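Long-range contacts in F5/8 type C domain protein (Bacteroides ovatus, PDB 4ZRX), which probably hydrolyses alpha-L-fucosyl linkages in glycans, as a putative alpha-L-fucosidase that also carries an F5/8 type C domain likely to bind sugar: residues F50-T56 and D66-P72; I386-Q392 and Q454-A460; P487-G493 and R559-E564. All blocks are in the same frame, centred on the assembly; numbering follows the deposited sequence. Where two conformers were deposited one is given.

Contact 1: residues F50-T56 and D66-P72; sequences FGINTFT and DPALFNP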
loop_
_atom_site.group_PDB
_atom_site.type_symbol
_atom_site.label_atom_id
_atom_site.label_comp_id
_atom_site.label_asym_id
_atom_site.label_seq_id
_atom_site.Cartn_x
_atom_site.Cartn_y
_atom_site.Cartn_z
ATOM N N PHE A 50 -10.983 10.497 8.197
ATOM C CA PHE A 50 -11.293 11.408 9.271
ATOM C C PHE A 50 -12.798 11.451 9.420
ATOM O O PHE A 50 -13.557 11.442 8.451
ATOM C CB PHE A 50 -10.741 12.787 8.948
ATOM C CG PHE A 50 -10.874 13.755 10.086
ATOM C CD1 PHE A 50 -10.205 13.542 11.289
ATOM C CD2 PHE A 50 -11.633 14.898 9.926
ATOM C CE1 PHE A 50 -10.302 14.457 12.319
ATOM C CE2 PHE A 50 -11.779 15.780 10.983
ATOM C CZ PHE A 50 -11.091 15.590 12.170
ATOM N N GLY A 51 -13.274 11.404 10.648
ATOM C CA GLY A 51 -14.708 11.452 10.917
ATOM C C GLY A 51 -15.036 11.153 12.351
ATOM O O GLY A 51 -14.195 11.313 13.259
ATOM N N ILE A 52 -16.268 10.707 12.567
ATOM C CA ILE A 52 -16.659 10.382 13.926
ATOM C C ILE A 52 -15.844 9.178 14.462
ATOM O O ILE A 52 -15.558 9.124 15.658
ATOM C CB ILE A 52 -18.174 10.185 13.973
ATOM C CG1 ILE A 52 -18.693 10.366 15.410
ATOM C CG2 ILE A 52 -18.527 8.887 13.349
ATOM C CD1 ILE A 52 -19.946 11.148 15.456
ATOM N N ASN A 53 -15.404 8.285 13.581
ATOM C CA ASN A 53 -14.594 7.138 14.001
ATOM C C ASN A 53 -13.290 7.573 14.646
ATOM O O ASN A 53 -12.730 6.858 15.505
ATOM C CB ASN A 53 -14.247 6.227 12.844
ATOM C CG ASN A 53 -15.400 5.470 12.291
ATOM O OD1 ASN A 53 -16.538 5.538 12.749
ATOM N ND2 ASN A 53 -15.107 4.730 11.261
ATOM N N THR A 54 -12.769 8.739 14.239
ATOM C CA THR A 54 -11.567 9.262 14.842
ATOM C C THR A 54 -11.762 9.467 16.353
ATOM O O THR A 54 -10.808 9.328 17.135
ATOM C CB THR A 54 -11.206 10.621 14.204
ATOM O OG1 THR A 54 -11.158 10.486 12.783
ATOM C CG2 THR A 54 -9.894 11.177 14.735
ATOM N N PHE A 55 -12.993 9.809 16.744
ATOM C CA PHE A 55 -13.338 10.145 18.131
ATOM C C PHE A 55 -13.856 8.974 18.941
ATOM O O PHE A 55 -13.856 9.038 20.184
ATOM C CB PHE A 55 -14.291 11.341 18.171
ATOM C CG PHE A 55 -13.646 12.558 17.602
ATOM C CD1 PHE A 55 -12.883 13.395 18.389
ATOM C CD2 PHE A 55 -13.694 12.778 16.233
ATOM C CE1 PHE A 55 -12.212 14.498 17.832
ATOM C CE2 PHE A 55 -13.001 13.838 15.670
ATOM C CZ PHE A 55 -12.250 14.691 16.471
ATOM N N THR A 56 -14.321 7.921 18.268
ATOM C CA THR A 56 -14.769 6.739 18.989
ATOM C C THR A 56 -13.716 5.643 19.103
ATOM O O THR A 56 -13.868 4.716 19.905
ATOM C CB THR A 56 -15.981 6.101 18.278
ATOM O OG1 THR A 56 -15.626 5.720 16.936
ATOM C CG2 THR A 56 -17.109 7.040 18.255
ATOM N N ASP A 66 -23.273 9.305 18.448
ATOM C CA ASP A 66 -23.794 10.623 18.786
ATOM C C ASP A 66 -22.931 11.675 18.052
ATOM O O ASP A 66 -21.738 11.770 18.337
ATOM C CB ASP A 66 -23.695 10.814 20.308
ATOM C CG ASP A 66 -24.308 12.094 20.778
ATOM O OD1 ASP A 66 -24.617 12.980 19.949
ATOM O OD2 ASP A 66 -24.496 12.214 22.009
ATOM N N PRO A 67 -23.529 12.525 17.158
ATOM C CA PRO A 67 -22.658 13.593 16.564
ATOM C C PRO A 67 -21.903 14.457 17.518
ATOM O O PRO A 67 -20.951 15.105 17.129
ATOM C CB PRO A 67 -23.652 14.491 15.800
ATOM C CG PRO A 67 -24.773 13.625 15.536
ATOM C CD PRO A 67 -24.917 12.691 16.740
ATOM N N ALA A 68 -22.352 14.527 18.759
ATOM C CA ALA A 68 -21.658 15.235 19.821
ATOM C C ALA A 68 -20.203 14.808 19.996
ATOM O O ALA A 68 -19.396 15.588 20.449
ATOM C CB ALA A 68 -22.380 15.098 21.154
ATOM N N LEU A 69 -19.884 13.576 19.626
ATOM C CA LEU A 69 -18.543 13.074 19.793
ATOM C C LEU A 69 -17.567 13.697 18.795
ATOM O O LEU A 69 -16.363 13.698 19.055
ATOM C CB LEU A 69 -18.537 11.580 19.598
ATOM C CG LEU A 69 -19.261 10.864 20.724
ATOM C CD1 LEU A 69 -19.308 9.380 20.396
ATOM C CD2 LEU A 69 -18.554 11.096 22.022
ATOM N N PHE A 70 -18.092 14.172 17.672
ATOM C CA PHE A 70 -17.207 14.837 16.652
ATOM C C PHE A 70 -16.806 16.190 17.147
ATOM O O PHE A 70 -17.573 17.175 17.076
ATOM C CB PHE A 70 -17.851 14.933 15.281
ATOM C CG PHE A 70 -16.903 15.487 14.255
ATOM C CD1 PHE A 70 -15.935 14.672 13.719
ATOM C CD2 PHE A 70 -16.907 16.814 13.931
ATOM C CE1 PHE A 70 -15.014 15.144 12.786
ATOM C CE2 PHE A 70 -15.988 17.297 13.012
ATOM C CZ PHE A 70 -15.048 16.460 12.439
ATOM N N ASN A 71 -15.601 16.290 17.683
ATOM C CA ASN A 71 -15.175 17.564 18.212
ATOM C C ASN A 71 -13.672 17.782 18.183
ATOM O O ASN A 71 -13.006 17.789 19.211
ATOM C CB ASN A 71 -15.711 17.751 19.648
ATOM C CG ASN A 71 -15.679 19.233 20.081
ATOM O OD1 ASN A 71 -15.540 20.135 19.260
ATOM N ND2 ASN A 71 -15.728 19.462 21.363
ATOM N N PRO A 72 -13.118 17.962 16.990
ATOM C CA PRO A 72 -11.683 18.230 16.911
ATOM C C PRO A 72 -11.227 19.455 17.632
ATOM O O PRO A 72 -11.900 20.501 17.538
ATOM C CB PRO A 72 -11.429 18.414 15.422
ATOM C CG PRO A 72 -12.681 18.370 14.792
ATOM C CD PRO A 72 -13.768 17.991 15.678
#

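Contact 2: residues I386-Q392 and Q454-A460; sequences INLVMLQ and QVAAYYA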
loop_
_atom_site.group_PDB
_atom_site.type_symbol
_atom_site.label_atom_id
_atom_site.label_comp_id
_atom_site.label_asym_id
_atom_site.label_seq_id
_atom_site.Cartn_x
_atom_site.Cartn_y
_atom_site.Cartn_z
ATOM N N ILE A 386 24.435 1.673 -10.593
ATOM C CA ILE A 386 23.013 1.639 -10.593
ATOM C C ILE A 386 22.505 0.385 -9.929
ATOM O O ILE A 386 23.135 -0.646 -9.958
ATOM C CB ILE A 386 22.451 1.745 -12.043
ATOM C CG1 ILE A 386 22.980 0.681 -12.983
ATOM C CG2 ILE A 386 22.807 3.110 -12.607
ATOM C CD1 ILE A 386 22.186 0.564 -14.253
ATOM N N ASN A 387 21.316 0.483 -9.346
ATOM C CA ASN A 387 20.593 -0.652 -8.804
ATOM C C ASN A 387 19.087 -0.593 -8.973
ATOM O O ASN A 387 18.340 -1.357 -8.282
ATOM C CB ASN A 387 20.974 -0.846 -7.333
ATOM C CG ASN A 387 20.616 0.344 -6.474
ATOM O OD1 ASN A 387 19.913 1.247 -6.885
ATOM N ND2 ASN A 387 21.069 0.318 -5.239
ATOM N N LEU A 388 18.641 0.296 -9.886
ATOM C CA LEU A 388 17.256 0.580 -10.140
ATOM C C LEU A 388 17.108 1.023 -11.565
ATOM O O LEU A 388 17.798 1.943 -12.012
ATOM C CB LEU A 388 16.712 1.665 -9.169
ATOM C CG LEU A 388 15.365 2.300 -9.386
ATOM C CD1 LEU A 388 14.315 1.308 -9.374
ATOM C CD2 LEU A 388 15.139 3.406 -8.335
ATOM N N VAL A 389 16.222 0.358 -12.262
ATOM C CA VAL A 389 15.846 0.727 -13.648
ATOM C C VAL A 389 14.360 0.956 -13.686
ATOM O O VAL A 389 13.582 0.193 -13.087
ATOM C CB VAL A 389 16.318 -0.324 -14.637
ATOM C CG1 VAL A 389 15.776 -0.121 -16.058
ATOM C CG2 VAL A 389 17.799 -0.357 -14.658
HETATM N N MSE A 390 13.981 1.979 -14.435
HETATM C CA MSE A 390 12.601 2.356 -14.653
HETATM C C MSE A 390 12.295 2.334 -16.149
HETATM O O MSE A 390 13.098 2.847 -16.960
HETATM C CB MSE A 390 12.362 3.756 -14.062
HETATM C CG MSE A 390 10.932 4.181 -14.151
HETATM SE SE MSE A 390 10.722 5.451 -15.492
HETATM C CE MSE A 390 11.220 6.974 -14.639
ATOM N N LEU A 391 11.162 1.758 -16.507
ATOM C CA LEU A 391 10.704 1.670 -17.865
ATOM C C LEU A 391 9.282 2.216 -17.977
ATOM O O LEU A 391 8.477 2.032 -17.024
ATOM C CB LEU A 391 10.723 0.225 -18.336
ATOM C CG LEU A 391 12.032 -0.502 -18.003
ATOM C CD1 LEU A 391 11.798 -1.933 -18.136
ATOM C CD2 LEU A 391 13.107 -0.076 -18.945
ATOM N N GLN A 392 8.972 2.826 -19.148
ATOM C CA GLN A 392 7.594 3.205 -19.450
ATOM C C GLN A 392 7.222 2.847 -20.874
ATOM O O GLN A 392 8.073 3.015 -21.776
ATOM C CB GLN A 392 7.381 4.711 -19.270
ATOM C CG GLN A 392 7.761 5.207 -17.908
ATOM C CD GLN A 392 7.378 6.674 -17.665
ATOM O OE1 GLN A 392 8.180 7.583 -17.918
ATOM N NE2 GLN A 392 6.162 6.912 -17.214
ATOM N N GLN A 454 10.253 5.614 -22.317
ATOM C CA GLN A 454 11.383 6.005 -21.458
ATOM C C GLN A 454 12.047 4.822 -20.800
ATOM O O GLN A 454 11.390 3.896 -20.316
ATOM C CB GLN A 454 10.971 6.992 -20.377
ATOM C CG GLN A 454 12.206 7.511 -19.586
ATOM C CD GLN A 454 11.972 8.676 -18.619
ATOM O OE1 GLN A 454 12.899 9.403 -18.345
ATOM N NE2 GLN A 454 10.778 8.814 -18.074
ATOM N N VAL A 455 13.372 4.929 -20.709
ATOM C CA VAL A 455 14.166 4.117 -19.836
ATOM C C VAL A 455 15.031 5.032 -19.017
ATOM O O VAL A 455 15.688 5.956 -19.563
ATOM C CB VAL A 455 15.073 3.173 -20.693
ATOM C CG1 VAL A 455 16.025 2.344 -19.826
ATOM C CG2 VAL A 455 14.190 2.221 -21.499
ATOM N N ALA A 456 15.095 4.769 -17.720
ATOM C CA ALA A 456 15.829 5.583 -16.756
ATOM C C ALA A 456 16.521 4.648 -15.751
ATOM O O ALA A 456 16.147 3.464 -15.621
ATOM C CB ALA A 456 14.941 6.566 -16.057
ATOM N N ALA A 457 17.559 5.120 -15.071
ATOM C CA ALA A 457 18.282 4.285 -14.106
ATOM C C ALA A 457 18.894 5.114 -13.030
ATOM O O ALA A 457 19.287 6.289 -13.266
ATOM C CB ALA A 457 19.356 3.441 -14.792
ATOM N N TYR A 458 18.941 4.546 -11.842
ATOM C CA TYR A 458 19.302 5.269 -10.633
ATOM C C TYR A 458 20.043 4.365 -9.674
ATOM O O TYR A 458 20.064 3.151 -9.809
ATOM C CB TYR A 458 18.036 5.798 -9.907
ATOM C CG TYR A 458 17.079 6.581 -10.759
ATOM C CD1 TYR A 458 16.066 5.942 -11.449
ATOM C CD2 TYR A 458 17.203 7.986 -10.899
ATOM C CE1 TYR A 458 15.208 6.650 -12.248
ATOM C CE2 TYR A 458 16.276 8.704 -11.665
ATOM C CZ TYR A 458 15.349 8.007 -12.397
ATOM O OH TYR A 458 14.441 8.734 -13.123
ATOM N N TYR A 459 20.634 5.006 -8.689
ATOM C CA TYR A 459 21.166 4.370 -7.499
ATOM C C TYR A 459 20.250 4.745 -6.337
ATOM O O TYR A 459 20.128 5.934 -6.011
ATOM C CB TYR A 459 22.588 4.815 -7.189
ATOM C CG TYR A 459 23.110 4.047 -5.984
ATOM C CD1 TYR A 459 23.600 2.744 -6.134
ATOM C CD2 TYR A 459 23.064 4.574 -4.704
ATOM C CE1 TYR A 459 24.060 2.020 -5.015
ATOM C CE2 TYR A 459 23.509 3.839 -3.597
ATOM C CZ TYR A 459 23.985 2.576 -3.766
ATOM O OH TYR A 459 24.472 1.816 -2.707
ATOM N N ALA A 460 19.554 3.748 -5.788
ATOM C CA ALA A 460 18.693 3.897 -4.604
ATOM C C ALA A 460 19.477 3.364 -3.398
ATOM O O ALA A 460 19.876 2.207 -3.393
ATOM C CB ALA A 460 17.451 3.132 -4.750
#

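Contact 3: residues P487-G493 and R559-E564; sequences PLTIDLG and RFIKLE. With EDO (1,2-ethanediol), chain E.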
loop_
_atom_site.group_PDB
_atom_site.type_symbol
_atom_site.label_atom_id
_atom_site.label_comp_id
_atom_site.label_asym_id
_atom_site.label_seq_id
_atom_site.Cartn_x
_atom_site.Cartn_y
_atom_site.Cartn_z
ATOM N N PRO A 487 25.676 -24.876 21.686
ATOM C CA PRO A 487 24.617 -24.093 22.304
ATOM C C PRO A 487 24.777 -22.605 21.981
ATOM O O PRO A 487 25.905 -22.059 21.938
ATOM C CB PRO A 487 24.804 -24.351 23.824
ATOM C CG PRO A 487 26.213 -24.963 23.980
ATOM C CD PRO A 487 26.537 -25.587 22.656
ATOM N N LEU A 488 23.649 -21.958 21.694
ATOM C CA LEU A 488 23.666 -20.540 21.413
ATOM C C LEU A 488 24.489 -19.812 22.476
ATOM O O LEU A 488 24.142 -19.871 23.644
ATOM C CB LEU A 488 22.237 -20.003 21.397
ATOM C CG LEU A 488 22.165 -18.525 21.057
ATOM C CD1 LEU A 488 22.740 -18.167 19.647
ATOM C CD2 LEU A 488 20.692 -18.179 21.127
ATOM N N THR A 489 25.578 -19.169 22.054
ATOM C CA THR A 489 26.456 -18.421 22.928
ATOM C C THR A 489 26.662 -17.022 22.367
ATOM O O THR A 489 26.964 -16.845 21.165
ATOM C CB THR A 489 27.828 -19.195 23.097
ATOM O OG1 THR A 489 27.605 -20.570 23.462
ATOM C CG2 THR A 489 28.727 -18.540 24.142
ATOM N N ILE A 490 26.498 -16.032 23.226
ATOM C CA ILE A 490 26.377 -14.645 22.806
ATOM C C ILE A 490 27.253 -13.744 23.686
ATOM O O ILE A 490 27.192 -13.801 24.903
ATOM C CB ILE A 490 24.902 -14.138 22.911
ATOM C CG1 ILE A 490 23.959 -14.949 22.012
ATOM C CG2 ILE A 490 24.815 -12.631 22.588
ATOM C CD1 ILE A 490 22.461 -14.815 22.405
ATOM N N ASP A 491 28.060 -12.921 23.029
ATOM C CA ASP A 491 28.796 -11.851 23.654
ATOM C C ASP A 491 27.891 -10.627 23.589
ATOM O O ASP A 491 27.607 -10.128 22.492
ATOM C CB ASP A 491 30.111 -11.635 22.859
ATOM C CG ASP A 491 30.932 -10.458 23.347
ATOM O OD1 ASP A 491 30.454 -9.647 24.164
ATOM O OD2 ASP A 491 32.092 -10.320 22.891
ATOM N N LEU A 492 27.459 -10.127 24.731
ATOM C CA LEU A 492 26.537 -8.982 24.743
ATOM C C LEU A 492 27.186 -7.632 24.421
ATOM O O LEU A 492 26.470 -6.649 24.234
ATOM C CB LEU A 492 25.828 -8.896 26.096
ATOM C CG LEU A 492 24.978 -10.123 26.473
ATOM C CD1 LEU A 492 24.491 -9.990 27.920
ATOM C CD2 LEU A 492 23.820 -10.315 25.533
ATOM N N GLY A 493 28.526 -7.574 24.408
ATOM C CA GLY A 493 29.251 -6.405 23.897
ATOM C C GLY A 493 29.809 -5.515 24.993
ATOM O O GLY A 493 30.718 -4.723 24.731
ATOM N N ARG A 559 28.938 -10.766 30.726
ATOM C CA ARG A 559 29.445 -10.260 29.451
ATOM C C ARG A 559 28.975 -11.186 28.346
ATOM O O ARG A 559 28.578 -10.711 27.272
ATOM C CB ARG A 559 30.972 -10.176 29.474
ATOM C CG ARG A 559 31.680 -9.913 28.121
ATOM C CD ARG A 559 31.295 -8.589 27.553
ATOM N NE ARG A 559 31.746 -8.438 26.170
ATOM C CZ ARG A 559 32.693 -7.601 25.753
ATOM N NH1 ARG A 559 33.336 -6.782 26.590
ATOM N NH2 ARG A 559 32.981 -7.564 24.456
ATOM N N PHE A 560 29.066 -12.497 28.598
ATOM C CA PHE A 560 28.641 -13.534 27.667
ATOM C C PHE A 560 27.481 -14.283 28.296
ATOM O O PHE A 560 27.423 -14.409 29.507
ATOM C CB PHE A 560 29.769 -14.540 27.364
ATOM C CG PHE A 560 31.008 -13.922 26.719
ATOM C CD1 PHE A 560 31.970 -13.276 27.506
ATOM C CD2 PHE A 560 31.245 -14.052 25.348
ATOM C CE1 PHE A 560 33.139 -12.709 26.920
ATOM C CE2 PHE A 560 32.419 -13.504 24.757
ATOM C CZ PHE A 560 33.359 -12.832 25.551
ATOM N N ILE A 561 26.552 -14.768 27.473
ATOM C CA ILE A 561 25.486 -15.640 27.956
ATOM C C ILE A 561 25.459 -16.851 27.077
ATOM O O ILE A 561 25.908 -16.807 25.941
ATOM C CB ILE A 561 24.093 -14.968 27.995
ATOM C CG1 ILE A 561 23.630 -14.542 26.579
ATOM C CG2 ILE A 561 24.144 -13.760 28.922
ATOM C CD1 ILE A 561 22.255 -13.825 26.594
ATOM N N LYS A 562 24.897 -17.921 27.594
ATOM C CA LYS A 562 24.804 -19.192 26.884
ATOM C C LYS A 562 23.527 -19.902 27.284
ATOM O O LYS A 562 23.222 -20.012 28.475
ATOM C CB LYS A 562 26.030 -20.093 27.192
ATOM C CG LYS A 562 25.942 -21.511 26.625
ATOM C CD LYS A 562 27.243 -22.306 26.775
ATOM C CE LYS A 562 27.517 -22.617 28.218
ATOM N NZ LYS A 562 28.672 -23.524 28.413
ATOM N N LEU A 563 22.785 -20.406 26.304
ATOM C CA LEU A 563 21.592 -21.215 26.569
ATOM C C LEU A 563 21.805 -22.606 26.014
ATOM O O LEU A 563 21.990 -22.739 24.798
ATOM C CB LEU A 563 20.325 -20.582 25.945
ATOM C CG LEU A 563 18.993 -21.273 26.285
ATOM C CD1 LEU A 563 18.544 -20.993 27.733
ATOM C CD2 LEU A 563 17.861 -20.896 25.317
ATOM N N GLU A 564 21.806 -23.616 26.889
ATOM C CA GLU A 564 21.786 -25.029 26.513
ATOM C C GLU A 564 20.343 -25.490 26.614
ATOM O O GLU A 564 19.710 -25.294 27.632
ATOM C CB GLU A 564 22.697 -25.882 27.418
ATOM C CG GLU A 564 24.191 -25.521 27.229
ATOM C CD GLU A 564 25.202 -26.335 28.083
ATOM O OE1 GLU A 564 24.770 -27.294 28.770
ATOM O OE2 GLU A 564 26.427 -26.000 28.047
HETATM C C1 EDO E . 20.269 -24.396 22.123
HETATM O O1 EDO E . 21.211 -23.327 22.262
HETATM C C2 EDO E . 20.960 -25.754 22.044
HETATM O O2 EDO E . 21.671 -25.986 23.261
#

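Contact 1: residues F50-T56 and D66-P72
F50, F55 and F70 meet as an aromatic cluster, and this contact illustrates how a loop can be held by ring packing without a single direct hydrogen bond between its two arms. F55 and F70 lie with ring planes 73° apart, CE2 of F55 standing 3.6 Å from CD1 of F70. F70 also brings CZ to within 3.6 Å of CE2 of F50, which lies at the edge of the F70 ring; with CG of F70 anti to the backbone N (chi1 -175°), its ring reaches both phenylalanines. Backbone also packs on rings: N of N71 sits over the centre of the F55 face, while F55 CZ approaches P72 N at 3.4 Å. The arms, helix 52-56 and the turn before helix 77-86, are joined by a short loop following strand 44-48 of the probable TIM-barrel catalytic domain, and W80 meets F50 edge-to-face. Aliphatic contacts continue the packing toward the surface: CD1 of I52 touches P67 CA at 3.8 Å, and CG2 of T56 meets CD1 of L69. Each arm has polar bonds of its own. N of G51 donates to OG1 of T54 (3.1 Å), and A68 N comes to D66 OD1 from above the carboxylate plane (3.0 Å), an Asx turn.

Contact 2: residues I386-Q392 and Q454-A460
N387 turns its side-chain amide onto the backbone of A460 and grips it twice. OD1 of N387 accepts from A460 N at 2.8 Å on a lone pair, in the carbonyl plane and almost straight (174°), while ND2 of N387 donates to A460 O at 2.9 Å. The first torsion (chi1 61°) sets CG between the backbone N and the carbonyl carbon, and the amide lies only 14° from the plane of the Y459 ring, ND2 coming 3.4 Å from Y459 CE1. This clasp stands at a classic beta bulge, where N387 and L388 both face Y458; N387 N holds Y458 O firmly and L388 N only weakly. Beyond it, strands 388-392 and 454-458 run antiparallel at the middle of a four-stranded sheet, M390 and A456 exchanging two backbone bonds. On the face carrying L388, M390 and Q392, L388 CD2 packs on Y458 CB, and selenomethionine M390 lies between Y458 and A456. At the far end Q392 and Q454 lie side by side, and Q454 NE2 donates to Q392 OE1 at 2.9 Å, in both amide planes. On the other face, with L391, L439 covers V389, V455 and A457, packing the sheet against a second four-stranded antiparallel one in a beta-sandwich-like domain that follows the barrel. Side-chain amides thus add hydrogen bonds at both ends of a strand pair held midway by backbone bonds and apolar groups: Q392 NE2 bonds Y425 O besides, which should fix the rotation of its amide, as the pair of hydrogen bonds to A460 does for N387.

Contact 3: residues P487-G493 and R559-E564
OD1 of D491 is gripped by two donors from opposite faces of the carboxylate plane: R559 NE at 2.7 Å and G493 N at 2.8 Å. The first belongs to a salt bridge, the second closes an Asx turn, and together they fasten one end of an antiparallel strand pair in the beta-sandwich of the F5/8 type C domain. R559 approaches side-on, with NE on OD1 and NH2 on the syn lone pair of D491 OD2 (3.3 Å), so that both carboxylate oxygens are held. A bend at chi2 (63°) curls the arginine back, and G493 O lies over the centre of its guanidinium face. Beside this bridge F560 CE2 meets D491 CB at 3.5 Å. R559 and F560 both face S523 of the next strand, a classic beta bulge. I490 and I561 exchange two backbone bonds; on the face turned to strand 580-584, I561 CG1 meets I490 CB at 3.9 Å. On the other face K562 runs alongside T489 and P487, and meets W529 and F521 by cation-pi. At the far end, a 1,2-ethanediol probably left from crystallisation bridges the strands: its O1 accepts from L488 N at 2.9 Å and donates to L563 O at 2.7 Å.

From the N terminus the three contacts follow in series, none nesting within or crossing another. Contact 1 closes a short loop of nine intervening residues, without helix or strand, between strand 44-48 of the barrel sheet and helix 77-86. Contact 2 closes a much longer loop of 61 residues, with strands including 401-410, 413-420, 427-431 and 438-446; it joins strands second and fourth in chain order, which lie side by side. Contact 3 closes a loop of 65 residues and pairs the second and fifth strands, in chain order, of the F5/8 type C sheet. Their centres are about 45, 52 and 44 Å apart for pairs 1-2, 1-3 and 2-3, so each secures a separate part of the fold.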